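Local atomic coordinates of glyoxalase family protein (Bacillus cereus, PDB entry 1ZSW), a protein that binds a zinc ion and belongs to the glyoxalase family of metalloproteins, although its substrate and reaction are not known. Residues 31-36 against 81-86; 54-59 against 71-76; 147-152 against 242-247; 247-252 against 293-298. All blocks are in the same frame, centred on the assembly; numbering follows the deposited sequence.

How the interactions relate
All four interactions reach one mixed sheet, the cupped sheet of the vicinal oxygen chelate fold, and three of them carry a zinc ligand. Interactions 1 and 4 are buried pairings of parallel strands, one in each of the two glyoxalase-family regions, joined where strand 31-38 lies beside strand 244-251; they supply His33 and Glu294. Interaction 2, also buried but farther from the centre of the chain, continues the sheet to its outer end as an antiparallel hairpin, richer in arginine and lysine. Interaction 3 shares Leu247 with interaction 4 but is smaller and only partly buried: its segments meet through glycine and aliphatic carbon, with His246 on the metal well beyond the point of touch.

Interaction 1 of 4, residues 31-36 against 81-86; sequences HHHISM and GTELSF. With ZN (zinc ion), chain B.
Met36 lays its side chain against the Phe86 ring. Met36 CB lies 3.4 Å from Phe86 CE1, and CG stays near the same ring atom. The chain then bends at both chi2 (71°) and chi3 (72°), which lifts SD above the ring at a distance, a Met-aromatic contact, and swings Met36 CE over the ring face in a CH-pi contact, 3.9 Å from the Phe86 centroid. The same methyl also rests on Leu84 CB. Next along this face, Ile34 CG2 and Leu84 CD2 lie side by side at 3.7 Å.

These side chains stand on one face of the parallel strands 31-38 and 83-88, the first and last of the βαβββ unit of the vicinal oxygen chelate fold. Ser85 N bonds to Ile34 O at 2.9 Å, and Met36 N to Ser85 O at 2.8 Å. Where the pairing runs out, Gly81 N gives a nearly straight bond to His32 O.

The other face carries polar groups. Ser35 OG and Ser85 OG share a short hydrogen bond of 2.6 Å, and His70 also holds Ser85 OG. The Glu83 carboxylate lies almost parallel to the His33 ring plane but steeply across that of His32. His33 NE2 binds zinc at 2.1 Å and ND1 donates in the ring plane to His32 ND1; together these bonds help to fix the ring's rotation. His246 and Glu294 supply the other protein ligands.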
loop_
_atom_site.group_PDB
_atom_site.type_symbol
_atom_site.label_atom_id
_atom_site.label_comp_id
_atom_site.label_asym_id
_atom_site.label_seq_id
_atom_site.Cartn_x
_atom_site.Cartn_y
_atom_site.Cartn_z
ATOM N N HIS A 31 -5.587 -4.178 2.906
ATOM C CA HIS A 31 -4.418 -3.295 2.944
ATOM C C HIS A 31 -4.813 -1.910 3.437
ATOM O O HIS A 31 -5.905 -1.393 3.128
ATOM C CB HIS A 31 -3.743 -3.128 1.577
ATOM C CG HIS A 31 -3.546 -4.416 0.826
ATOM N ND1 HIS A 31 -2.945 -5.511 1.408
ATOM C CD2 HIS A 31 -3.831 -4.770 -0.463
ATOM C CE1 HIS A 31 -2.873 -6.494 0.514
ATOM N NE2 HIS A 31 -3.412 -6.074 -0.622
ATOM N N HIS A 32 -3.854 -1.269 4.117
ATOM C CA HIS A 32 -4.025 0.115 4.614
ATOM C C HIS A 32 -3.354 1.117 3.682
ATOM O O HIS A 32 -3.988 2.048 3.188
ATOM C CB HIS A 32 -3.472 0.214 6.046
ATOM C CG HIS A 32 -3.779 1.504 6.742
ATOM N ND1 HIS A 32 -3.124 2.683 6.455
ATOM C CD2 HIS A 32 -4.653 1.781 7.745
ATOM C CE1 HIS A 32 -3.570 3.639 7.261
ATOM N NE2 HIS A 32 -4.523 3.124 8.033
ATOM N N HIS A 33 -2.064 0.910 3.429
ATOM C CA HIS A 33 -1.331 1.737 2.478
ATOM C C HIS A 33 -0.087 1.017 2.100
ATOM O O HIS A 33 0.223 -0.041 2.678
ATOM C CB HIS A 33 -0.959 3.130 3.065
ATOM C CG HIS A 33 -0.028 3.093 4.243
ATOM N ND1 HIS A 33 -0.487 2.995 5.545
ATOM C CD2 HIS A 33 1.324 3.231 4.330
ATOM C CE1 HIS A 33 0.545 3.023 6.378
ATOM N NE2 HIS A 33 1.654 3.177 5.668
ATOM N N ILE A 34 0.628 1.573 1.124
ATOM C CA ILE A 34 1.907 0.989 0.716
ATOM C C ILE A 34 2.838 2.153 0.443
ATOM O O ILE A 34 2.370 3.166 -0.078
ATOM C CB ILE A 34 1.701 0.041 -0.521
ATOM C CG1 ILE A 34 2.954 -0.778 -0.868
ATOM C CG2 ILE A 34 1.067 0.783 -1.722
ATOM C CD1 ILE A 34 2.587 -2.072 -1.651
ATOM N N SER A 35 4.084 2.020 0.868
ATOM C CA SER A 35 5.047 3.141 0.838
ATOM C C SER A 35 6.289 2.787 0.046
ATOM O O SER A 35 6.777 1.684 0.195
ATOM C CB SER A 35 5.444 3.563 2.260
ATOM O OG SER A 35 4.238 4.094 2.866
ATOM N N MET A 36 6.787 3.772 -0.711
ATOM C CA MET A 36 7.827 3.600 -1.753
ATOM C C MET A 36 8.838 4.720 -1.659
ATOM O O MET A 36 8.659 5.706 -0.937
ATOM C CB MET A 36 7.146 3.706 -3.133
ATOM C CG MET A 36 6.411 2.458 -3.627
ATOM S SD MET A 36 4.889 2.081 -2.755
ATOM C CE MET A 36 3.821 3.379 -3.367
ATOM N N GLY A 81 -6.623 1.776 2.386
ATOM C CA GLY A 81 -6.857 0.946 1.199
ATOM C C GLY A 81 -6.562 1.659 -0.120
ATOM O O GLY A 81 -6.439 0.999 -1.169
ATOM N N THR A 82 -6.437 2.983 -0.101
ATOM C CA THR A 82 -6.266 3.723 -1.337
ATOM C C THR A 82 -4.917 4.427 -1.413
ATOM O O THR A 82 -4.547 4.949 -2.468
ATOM C CB THR A 82 -7.401 4.800 -1.564
ATOM O OG1 THR A 82 -7.202 5.919 -0.677
ATOM C CG2 THR A 82 -8.771 4.195 -1.394
ATOM N N GLU A 83 -4.171 4.402 -0.297
ATOM C CA GLU A 83 -3.037 5.269 -0.096
ATOM C C GLU A 83 -1.746 4.667 -0.640
ATOM O O GLU A 83 -1.321 3.604 -0.153
ATOM C CB GLU A 83 -2.830 5.458 1.423
ATOM C CG GLU A 83 -4.068 5.969 2.175
ATOM C CD GLU A 83 -3.907 5.896 3.692
ATOM O OE1 GLU A 83 -2.752 5.788 4.172
ATOM O OE2 GLU A 83 -4.940 5.919 4.396
ATOM N N LEU A 84 -1.124 5.362 -1.606
ATOM C CA LEU A 84 0.253 5.085 -2.043
ATOM C C LEU A 84 1.076 6.264 -1.577
ATOM O O LEU A 84 0.747 7.406 -1.875
ATOM C CB LEU A 84 0.364 4.967 -3.571
ATOM C CG LEU A 84 -0.555 4.073 -4.406
ATOM C CD1 LEU A 84 0.168 3.580 -5.685
ATOM C CD2 LEU A 84 -1.216 2.916 -3.687
ATOM N N SER A 85 2.126 5.988 -0.826
ATOM C CA SER A 85 2.951 7.111 -0.365
ATOM C C SER A 85 4.399 6.924 -0.816
ATOM O O SER A 85 4.839 5.784 -1.076
ATOM C CB SER A 85 2.834 7.247 1.139
ATOM O OG SER A 85 3.820 6.472 1.788
ATOM N N PHE A 86 5.110 8.044 -0.960
ATOM C CA PHE A 86 6.471 8.053 -1.475
ATOM C C PHE A 86 7.330 8.978 -0.645
ATOM O O PHE A 86 6.902 10.094 -0.361
ATOM C CB PHE A 86 6.451 8.589 -2.921
ATOM C CG PHE A 86 5.781 7.670 -3.892
ATOM C CD1 PHE A 86 6.574 6.786 -4.628
ATOM C CD2 PHE A 86 4.388 7.679 -4.076
ATOM C CE1 PHE A 86 5.993 5.906 -5.496
ATOM C CE2 PHE A 86 3.780 6.766 -5.023
ATOM C CZ PHE A 86 4.615 5.911 -5.716
HETATM ZN ZN ZN B . 3.581 3.221 6.556
#

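Interaction 2 of 4, residues 54-59 against 71-76; sequences LRRVKM and LFYGDK
The Tyr73 and Phe72 rings lean on the neighbouring strand at a slant. Tyr73 brings CD2 to 3.9 Å from Arg56 CA and sets CD2 and CE2 against Arg56 CB, its ring steeply inclined to the Arg56 guanidinium. Phe72 approaches Lys58 CB with CD1, and the Val57 and Phe72 side chains cross at about a right angle, Val57 CG2 lying 3.6 Å from Phe72 CB. At the edge of the Arg55 guanidinium, Lys76 O takes a bond from Arg55 NH1 at 2.7 Å, the nitrogen lying in the carbonyl plane. The extended Arg55 chain, with CG anti to the backbone N (chi1 -173°), carries the group that far; Val308 O takes its NH2.

Strands 55-62 and 69-74 form a beta hairpin whose register slips by one at a classic bulge: Val57 and Lys58 both face Phe72. Val57 N bonds to Phe72 O at 3.0 Å from above the carbonyl plane, and Lys58 N reaches the same oxygen weakly. Beyond the bulge Phe72 N meets Lys58 O at 2.9 Å; before it, Arg55 and Gly74 exchange two backbone bonds. The Phe72 ring also meets His70 and Phe302, whereas Tyr73 turns to helix 41-51. Val57 CG1 approaches Asp75 O to 3.2 Å.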
loop_
_atom_site.group_PDB
_atom_site.type_symbol
_atom_site.label_atom_id
_atom_site.label_comp_id
_atom_site.label_asym_id
_atom_site.label_seq_id
_atom_site.Cartn_x
_atom_site.Cartn_y
_atom_site.Cartn_z
ATOM N N LEU A 54 -4.946 10.201 -9.313
ATOM C CA LEU A 54 -5.188 10.058 -7.876
ATOM C C LEU A 54 -5.122 11.454 -7.260
ATOM O O LEU A 54 -4.501 12.357 -7.842
ATOM C CB LEU A 54 -4.123 9.184 -7.198
ATOM C CG LEU A 54 -4.041 7.773 -7.786
ATOM C CD1 LEU A 54 -2.863 7.096 -7.099
ATOM C CD2 LEU A 54 -5.267 6.976 -7.511
ATOM N N ARG A 55 -5.762 11.599 -6.096
ATOM C CA ARG A 55 -5.628 12.869 -5.356
ATOM C C ARG A 55 -4.355 12.889 -4.537
ATOM O O ARG A 55 -4.052 11.896 -3.885
ATOM C CB ARG A 55 -6.783 13.035 -4.384
ATOM C CG ARG A 55 -6.771 14.455 -3.701
ATOM C CD ARG A 55 -8.019 14.624 -2.859
ATOM N NE ARG A 55 -8.098 16.059 -2.528
ATOM C CZ ARG A 55 -9.034 16.624 -1.779
ATOM N NH1 ARG A 55 -10.013 15.910 -1.255
ATOM N NH2 ARG A 55 -8.985 17.938 -1.594
ATOM N N ARG A 56 -3.622 14.009 -4.545
ATOM C CA ARG A 56 -2.528 14.141 -3.583
ATOM C C ARG A 56 -3.169 14.530 -2.282
ATOM O O ARG A 56 -3.624 15.669 -2.136
ATOM C CB ARG A 56 -1.471 15.151 -4.001
ATOM C CG ARG A 56 -0.382 15.249 -2.900
ATOM C CD ARG A 56 0.740 16.124 -3.341
ATOM N NE ARG A 56 0.387 17.531 -3.100
ATOM C CZ ARG A 56 0.437 18.496 -4.015
ATOM N NH1 ARG A 56 0.821 18.250 -5.265
ATOM N NH2 ARG A 56 0.116 19.735 -3.668
ATOM N N VAL A 57 -3.266 13.575 -1.367
ATOM C CA VAL A 57 -4.060 13.772 -0.145
ATOM C C VAL A 57 -3.229 14.368 0.975
ATOM O O VAL A 57 -3.789 14.873 1.940
ATOM C CB VAL A 57 -4.811 12.491 0.315
ATOM C CG1 VAL A 57 -5.859 12.105 -0.729
ATOM C CG2 VAL A 57 -3.850 11.292 0.511
ATOM N N LYS A 58 -1.904 14.274 0.878
ATOM C CA LYS A 58 -1.039 14.854 1.905
ATOM C C LYS A 58 0.347 15.110 1.375
ATOM O O LYS A 58 0.970 14.252 0.723
ATOM C CB LYS A 58 -0.971 13.978 3.170
ATOM C CG LYS A 58 -0.692 14.793 4.462
ATOM C CD LYS A 58 -1.995 14.830 5.300
ATOM C CE LYS A 58 -2.141 16.066 6.164
ATOM N NZ LYS A 58 -3.598 16.380 6.366
ATOM N N MET A 59 0.820 16.319 1.616
ATOM C CA MET A 59 2.160 16.716 1.270
ATOM C C MET A 59 2.791 17.031 2.604
ATOM O O MET A 59 2.445 18.044 3.229
ATOM C CB MET A 59 2.143 17.952 0.374
ATOM C CG MET A 59 3.496 18.519 0.072
ATOM S SD MET A 59 3.442 19.709 -1.296
ATOM C CE MET A 59 2.306 20.938 -0.651
ATOM N N LEU A 71 4.999 12.126 0.349
ATOM C CA LEU A 71 3.801 12.478 -0.393
ATOM C C LEU A 71 2.806 11.312 -0.438
ATOM O O LEU A 71 3.210 10.154 -0.675
ATOM C CB LEU A 71 4.185 12.858 -1.841
ATOM C CG LEU A 71 5.374 13.801 -2.055
ATOM C CD1 LEU A 71 5.467 14.042 -3.527
ATOM C CD2 LEU A 71 5.158 15.132 -1.320
ATOM N N PHE A 72 1.534 11.553 -0.085
ATOM C CA PHE A 72 0.519 10.491 -0.168
ATOM C C PHE A 72 -0.420 10.846 -1.301
ATOM O O PHE A 72 -0.749 12.036 -1.536
ATOM C CB PHE A 72 -0.379 10.372 1.095
ATOM C CG PHE A 72 0.295 9.822 2.333
ATOM C CD1 PHE A 72 1.145 10.623 3.089
ATOM C CD2 PHE A 72 0.005 8.529 2.786
ATOM C CE1 PHE A 72 1.729 10.139 4.262
ATOM C CE2 PHE A 72 0.589 8.025 3.966
ATOM C CZ PHE A 72 1.456 8.838 4.701
ATOM N N TYR A 73 -0.819 9.795 -2.025
ATOM C CA TYR A 73 -1.882 9.835 -3.046
ATOM C C TYR A 73 -2.954 8.812 -2.697
ATOM O O TYR A 73 -2.670 7.754 -2.123
ATOM C CB TYR A 73 -1.265 9.478 -4.407
ATOM C CG TYR A 73 -0.061 10.337 -4.769
ATOM C CD1 TYR A 73 1.243 9.925 -4.441
ATOM C CD2 TYR A 73 -0.226 11.606 -5.389
ATOM C CE1 TYR A 73 2.356 10.690 -4.754
ATOM C CE2 TYR A 73 0.902 12.401 -5.690
ATOM C CZ TYR A 73 2.181 11.924 -5.368
ATOM O OH TYR A 73 3.316 12.628 -5.654
ATOM N N GLY A 74 -4.187 9.085 -3.082
ATOM C CA GLY A 74 -5.262 8.144 -2.843
ATOM C C GLY A 74 -6.558 8.665 -3.386
ATOM O O GLY A 74 -6.574 9.385 -4.363
ATOM N N ASP A 75 -7.628 8.280 -2.720
ATOM C CA ASP A 75 -8.973 8.659 -3.135
ATOM C C ASP A 75 -9.307 10.041 -2.566
ATOM O O ASP A 75 -8.429 10.743 -2.098
ATOM C CB ASP A 75 -10.017 7.581 -2.759
ATOM C CG ASP A 75 -10.355 7.530 -1.276
ATOM O OD1 ASP A 75 -9.661 8.186 -0.496
ATOM O OD2 ASP A 75 -11.314 6.801 -0.893
ATOM N N LYS A 76 -10.587 10.397 -2.605
ATOM C CA LYS A 76 -11.008 11.753 -2.167
ATOM C C LYS A 76 -10.434 12.152 -0.803
ATOM O O LYS A 76 -9.990 13.291 -0.624
ATOM C CB LYS A 76 -12.531 11.839 -2.133
ATOM C CG LYS A 76 -13.082 13.242 -1.804
ATOM C CD LYS A 76 -14.602 13.160 -1.728
ATOM C CE LYS A 76 -15.212 14.487 -1.311
ATOM N NZ LYS A 76 -15.064 15.460 -2.423
HETATM O O HOH W 1 -12.576 17.617 -1.400
#

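Interaction 3 of 4, residues 147-152 against 242-247; sequences EGLRLV and GSIHHL. With ZN (zinc ion), chain B.
Leu149 lays its CD1 methyl against Ile244 at the point where two mixed sheets of this vicinal oxygen chelate protein come together. Segment 147-152 leads into strand 150-155 of one, and 242-247 into strand 244-251 of the other, the one that carries the zinc.

The apolar contact is small and close. Leu149 CD1 lies 3.5 Å from Ile244 CG1 and 3.7 Å from Ile244 CD1, the two side chains crossing at about a right angle. Leu149 turns CG away from its own amide nitrogen (chi1 178°), and its end comes nearer to segment 242-247 than its CB direction would suggest. Ile102 and Ile105 of strand 101-109 add further cover, the first on Ile244 and the second on Leu149.

A second group of contacts is with the Gly242 backbone. Gly242 O is 3.5 Å from Leu149 CD1, and Gly242 CA is 3.9 Å from Glu147 CB and, backbone against backbone, 3.6 Å from Glu147 O. The carboxylate of Glu147 is engaged next door: Thr38 holds OE2, and Arg241 makes a salt bridge to OE1.

Of the two segments, it is 242-247 that reaches the metal, with His33 and Glu294 completing the protein ligands. A classic bulge places both His245 and His246 opposite Ser35. His246 ND1 donates to His245 ND1 at 2.8 Å; the bond lies close to both ring planes, is nearly straight (174°) and steadies the ring whose His246 NE2 binds zinc at 2.1 Å.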
loop_
_atom_site.group_PDB
_atom_site.type_symbol
_atom_site.label_atom_id
_atom_site.label_comp_id
_atom_site.label_asym_id
_atom_site.label_seq_id
_atom_site.Cartn_x
_atom_site.Cartn_y
_atom_site.Cartn_z
ATOM N N GLU A 147 10.568 5.018 -12.721
ATOM C CA GLU A 147 11.586 4.595 -11.759
ATOM C C GLU A 147 11.672 3.073 -11.619
ATOM O O GLU A 147 12.431 2.547 -10.780
ATOM C CB GLU A 147 11.232 5.211 -10.407
ATOM C CG GLU A 147 11.174 6.743 -10.516
ATOM C CD GLU A 147 11.333 7.443 -9.196
ATOM O OE1 GLU A 147 12.436 7.966 -8.904
ATOM O OE2 GLU A 147 10.325 7.481 -8.478
ATOM N N GLY A 148 10.854 2.371 -12.396
ATOM C CA GLY A 148 10.882 0.921 -12.390
ATOM C C GLY A 148 9.934 0.290 -11.385
ATOM O O GLY A 148 9.997 -0.908 -11.157
ATOM N N LEU A 149 9.082 1.104 -10.762
ATOM C CA LEU A 149 8.039 0.527 -9.909
ATOM C C LEU A 149 7.018 -0.200 -10.757
ATOM O O LEU A 149 6.478 0.373 -11.716
ATOM C CB LEU A 149 7.370 1.632 -9.048
ATOM C CG LEU A 149 6.227 1.098 -8.149
ATOM C CD1 LEU A 149 6.763 0.198 -7.066
ATOM C CD2 LEU A 149 5.550 2.325 -7.457
ATOM N N ARG A 150 6.708 -1.443 -10.369
ATOM C CA ARG A 150 5.777 -2.265 -11.110
ATOM C C ARG A 150 4.410 -2.210 -10.488
ATOM O O ARG A 150 4.274 -2.437 -9.261
ATOM C CB ARG A 150 6.282 -3.725 -11.199
ATOM C CG ARG A 150 7.596 -3.829 -12.020
ATOM C CD ARG A 150 8.283 -5.168 -11.743
ATOM N NE ARG A 150 9.101 -5.098 -10.521
ATOM C CZ ARG A 150 9.788 -6.131 -10.033
ATOM N NH1 ARG A 150 9.752 -7.314 -10.648
ATOM N NH2 ARG A 150 10.518 -5.979 -8.941
ATOM N N LEU A 151 3.416 -1.870 -11.327
ATOM C CA LEU A 151 2.007 -1.843 -10.956
ATOM C C LEU A 151 1.117 -2.639 -11.901
ATOM O O LEU A 151 1.552 -3.020 -12.993
ATOM C CB LEU A 151 1.495 -0.370 -10.873
ATOM C CG LEU A 151 2.317 0.564 -9.980
ATOM C CD1 LEU A 151 3.256 1.415 -10.810
ATOM C CD2 LEU A 151 1.375 1.485 -9.152
ATOM N N VAL A 152 -0.073 -2.977 -11.462
ATOM C CA VAL A 152 -0.992 -3.704 -12.331
ATOM C C VAL A 152 -2.421 -3.262 -12.063
ATOM O O VAL A 152 -2.872 -3.239 -10.905
ATOM C CB VAL A 152 -0.804 -5.250 -12.213
ATOM C CG1 VAL A 152 -1.108 -5.769 -10.797
ATOM C CG2 VAL A 152 -1.730 -5.993 -13.219
ATOM N N GLY A 242 12.058 3.696 -6.817
ATOM C CA GLY A 242 11.123 2.735 -7.405
ATOM C C GLY A 242 10.963 1.492 -6.533
ATOM O O GLY A 242 10.210 0.596 -6.915
ATOM N N SER A 243 11.602 1.473 -5.369
ATOM C CA SER A 243 11.450 0.346 -4.466
ATOM C C SER A 243 10.244 0.559 -3.569
ATOM O O SER A 243 9.819 1.690 -3.329
ATOM C CB SER A 243 12.701 0.139 -3.587
ATOM O OG SER A 243 12.966 1.263 -2.744
ATOM N N ILE A 244 9.694 -0.564 -3.104
ATOM C CA ILE A 244 8.615 -0.573 -2.134
ATOM C C ILE A 244 9.207 -0.865 -0.756
ATOM O O ILE A 244 9.837 -1.908 -0.542
ATOM C CB ILE A 244 7.520 -1.604 -2.514
ATOM C CG1 ILE A 244 6.920 -1.298 -3.890
ATOM C CG2 ILE A 244 6.432 -1.585 -1.438
ATOM C CD1 ILE A 244 6.216 -2.491 -4.586
ATOM N N HIS A 245 8.980 0.057 0.191
ATOM C CA HIS A 245 9.619 0.017 1.475
ATOM C C HIS A 245 8.840 -0.870 2.476
ATOM O O HIS A 245 9.428 -1.671 3.168
ATOM C CB HIS A 245 9.800 1.439 2.002
ATOM C CG HIS A 245 10.461 1.495 3.334
ATOM N ND1 HIS A 245 9.739 1.604 4.502
ATOM C CD2 HIS A 245 11.764 1.435 3.694
ATOM C CE1 HIS A 245 10.573 1.625 5.530
ATOM N NE2 HIS A 245 11.807 1.515 5.068
ATOM N N HIS A 246 7.519 -0.755 2.465
ATOM C CA HIS A 246 6.669 -1.592 3.353
ATOM C C HIS A 246 5.230 -1.616 2.878
ATOM O O HIS A 246 4.775 -0.735 2.159
ATOM C CB HIS A 246 6.721 -1.117 4.853
ATOM C CG HIS A 246 6.181 0.256 5.089
ATOM N ND1 HIS A 246 6.973 1.387 5.022
ATOM C CD2 HIS A 246 4.958 0.674 5.492
ATOM C CE1 HIS A 246 6.228 2.451 5.294
ATOM N NE2 HIS A 246 4.997 2.048 5.563
ATOM N N LEU A 247 4.516 -2.631 3.351
ATOM C CA LEU A 247 3.083 -2.766 3.136
ATOM C C LEU A 247 2.423 -2.681 4.500
ATOM O O LEU A 247 2.895 -3.350 5.450
ATOM C CB LEU A 247 2.744 -4.140 2.528
ATOM C CG LEU A 247 1.254 -4.501 2.489
ATOM C CD1 LEU A 247 0.460 -3.623 1.556
ATOM C CD2 LEU A 247 1.091 -5.986 2.088
HETATM ZN ZN ZN B . 3.581 3.221 6.556
#

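Interaction 4 of 4, residues 247-252 against 293-298. With ZN (zinc ion), chain B.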
loop_
_atom_site.group_PDB
_atom_site.type_symbol
_atom_site.label_atom_id
_atom_site.label_comp_id
_atom_site.label_asym_id
_atom_site.label_seq_id
_atom_site.Cartn_x
_atom_site.Cartn_y
_atom_site.Cartn_z
ATOM N N LEU A 247 4.516 -2.631 3.351
ATOM C CA LEU A 247 3.083 -2.766 3.136
ATOM C C LEU A 247 2.423 -2.681 4.500
ATOM O O LEU A 247 2.895 -3.350 5.450
ATOM C CB LEU A 247 2.744 -4.140 2.528
ATOM C CG LEU A 247 1.254 -4.501 2.489
ATOM C CD1 LEU A 247 0.460 -3.623 1.556
ATOM C CD2 LEU A 247 1.091 -5.986 2.088
ATOM N N ALA A 248 1.398 -1.824 4.590
ATOM C CA ALA A 248 0.597 -1.706 5.831
ATOM C C ALA A 248 -0.751 -2.351 5.653
ATOM O O ALA A 248 -1.369 -2.189 4.595
ATOM C CB ALA A 248 0.407 -0.241 6.233
ATOM N N ILE A 249 -1.186 -3.065 6.696
ATOM C CA ILE A 249 -2.514 -3.705 6.723
ATOM C C ILE A 249 -3.374 -3.049 7.787
ATOM O O ILE A 249 -2.847 -2.503 8.731
ATOM C CB ILE A 249 -2.434 -5.232 6.936
ATOM C CG1 ILE A 249 -1.862 -5.583 8.312
ATOM C CG2 ILE A 249 -1.542 -5.859 5.805
ATOM C CD1 ILE A 249 -1.637 -7.125 8.618
ATOM N N ARG A 250 -4.694 -3.151 7.612
ATOM C CA ARG A 250 -5.657 -2.411 8.423
ATOM C C ARG A 250 -6.074 -3.136 9.672
ATOM O O ARG A 250 -6.421 -4.327 9.619
ATOM C CB ARG A 250 -6.961 -2.158 7.629
ATOM C CG ARG A 250 -6.736 -1.264 6.411
ATOM C CD ARG A 250 -7.961 -1.305 5.505
ATOM N NE ARG A 250 -9.183 -0.908 6.238
ATOM C CZ ARG A 250 -10.426 -1.097 5.800
ATOM N NH1 ARG A 250 -10.664 -1.662 4.611
ATOM N NH2 ARG A 250 -11.431 -0.720 6.568
ATOM N N VAL A 251 -6.122 -2.382 10.779
ATOM C CA VAL A 251 -6.873 -2.859 11.960
ATOM C C VAL A 251 -7.867 -1.779 12.396
ATOM O O VAL A 251 -7.726 -0.636 12.037
ATOM C CB VAL A 251 -5.946 -3.320 13.089
ATOM C CG1 VAL A 251 -4.979 -4.381 12.542
ATOM C CG2 VAL A 251 -5.226 -2.119 13.702
ATOM N N LYS A 252 -8.908 -2.177 13.129
ATOM C CA LYS A 252 -10.013 -1.279 13.438
ATOM C C LYS A 252 -9.665 -0.170 14.411
ATOM O O LYS A 252 -10.141 0.943 14.267
ATOM C CB LYS A 252 -11.195 -2.090 13.981
ATOM C CG LYS A 252 -12.450 -1.282 14.127
ATOM C CD LYS A 252 -13.484 -2.162 14.786
ATOM C CE LYS A 252 -14.856 -1.575 14.606
ATOM N NZ LYS A 252 -15.821 -2.501 15.238
ATOM N N PHE A 293 6.457 -5.315 7.228
ATOM C CA PHE A 293 5.038 -5.095 7.314
ATOM C C PHE A 293 4.744 -4.018 8.356
ATOM O O PHE A 293 5.513 -3.855 9.336
ATOM C CB PHE A 293 4.350 -6.365 7.804
ATOM C CG PHE A 293 4.151 -7.395 6.762
ATOM C CD1 PHE A 293 4.943 -8.501 6.751
ATOM C CD2 PHE A 293 3.108 -7.300 5.842
ATOM C CE1 PHE A 293 4.742 -9.533 5.823
ATOM C CE2 PHE A 293 2.914 -8.327 4.888
ATOM C CZ PHE A 293 3.766 -9.437 4.891
ATOM N N GLU A 294 3.651 -3.309 8.168
ATOM C CA GLU A 294 3.182 -2.372 9.183
ATOM C C GLU A 294 1.736 -2.734 9.477
ATOM O O GLU A 294 0.974 -3.132 8.573
ATOM C CB GLU A 294 3.312 -0.963 8.636
ATOM C CG GLU A 294 2.777 0.157 9.568
ATOM C CD GLU A 294 2.836 1.525 8.920
ATOM O OE1 GLU A 294 3.105 1.620 7.704
ATOM O OE2 GLU A 294 2.626 2.514 9.662
ATOM N N ILE A 295 1.341 -2.593 10.737
ATOM C CA ILE A 295 -0.053 -2.812 11.113
ATOM C C ILE A 295 -0.574 -1.448 11.564
ATOM O O ILE A 295 -0.023 -0.884 12.494
ATOM C CB ILE A 295 -0.152 -3.836 12.282
ATOM C CG1 ILE A 295 0.622 -5.108 11.912
ATOM C CG2 ILE A 295 -1.632 -4.177 12.579
ATOM C CD1 ILE A 295 0.616 -6.219 12.983
ATOM N N ALA A 296 -1.602 -0.925 10.894
ATOM C CA ALA A 296 -2.025 0.462 11.101
ATOM C C ALA A 296 -3.509 0.537 11.406
ATOM O O ALA A 296 -4.347 -0.114 10.748
ATOM C CB ALA A 296 -1.708 1.339 9.881
ATOM N N THR A 297 -3.860 1.403 12.361
ATOM C CA THR A 297 -5.291 1.661 12.571
ATOM C C THR A 297 -5.959 2.449 11.440
ATOM O O THR A 297 -5.341 3.319 10.792
ATOM C CB THR A 297 -5.523 2.402 13.929
ATOM O OG1 THR A 297 -4.944 3.720 13.868
ATOM C CG2 THR A 297 -4.919 1.599 15.092
ATOM N N ASP A 298 -7.233 2.174 11.198
ATOM C CA ASP A 298 -8.007 2.871 10.159
ATOM C C ASP A 298 -8.115 4.354 10.431
ATOM O O ASP A 298 -8.034 5.168 9.519
ATOM C CB ASP A 298 -9.421 2.277 10.018
ATOM C CG ASP A 298 -9.465 1.041 9.123
ATOM O OD1 ASP A 298 -8.505 0.768 8.363
ATOM O OD2 ASP A 298 -10.506 0.350 9.141
HETATM ZN ZN ZN B . 3.581 3.221 6.556
#
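Arg250 grips Asp298 side-on in a two-bond salt bridge, the groups crossing with their planes 36° apart. Arg250 NE meets Asp298 OD1 at 2.8 Å and Arg250 NH2 meets Asp298 OD2 at 2.9 Å, each on the syn side of its oxygen, so two bonds settle how both groups are turned. The oxygens lie close to the guanidinium plane, while NH2 stands 32° out of the carboxylate plane. A bend in the arginine at chi3 turns the edge of the guanidinium to the aspartate, whose OD1 also touches the arginine's CB and CG.

On the same face Glu294 runs past Ala248. Its CG points directly away from the amide nitrogen (chi1 177°) and the chain stays extended, carrying Glu294 OE1 to zinc at 2.0 Å; Ala248 CB lies 3.6 Å from Glu294 OE1. Ser282 holds OE2, a second-shell bond that helps to orient the carboxylate.

The apolar face is built differently. Leu247 and Phe293 lie side by side and point the same way, Leu247 CD2 to Phe293 CE2 at 4.1 Å. Val251 slants across Ile295, and Val251 CG1 presses on Ile295 CG2 at 3.4 Å, tighter than usual for two carbons. Val251 and Thr297 meet through their CG2 methyls.

Five backbone bonds join these parallel strands, among them Ala296 N to Ile249 O at 3.0 Å. Strand 31-38 flanks 244-251, and strand 280-286 flanks 292-300. Helix 254-266 covers the apolar face, with Trp260 against Val251 and Ile295, while His33 and His246 approach from the other face to complete the zinc's protein ligands.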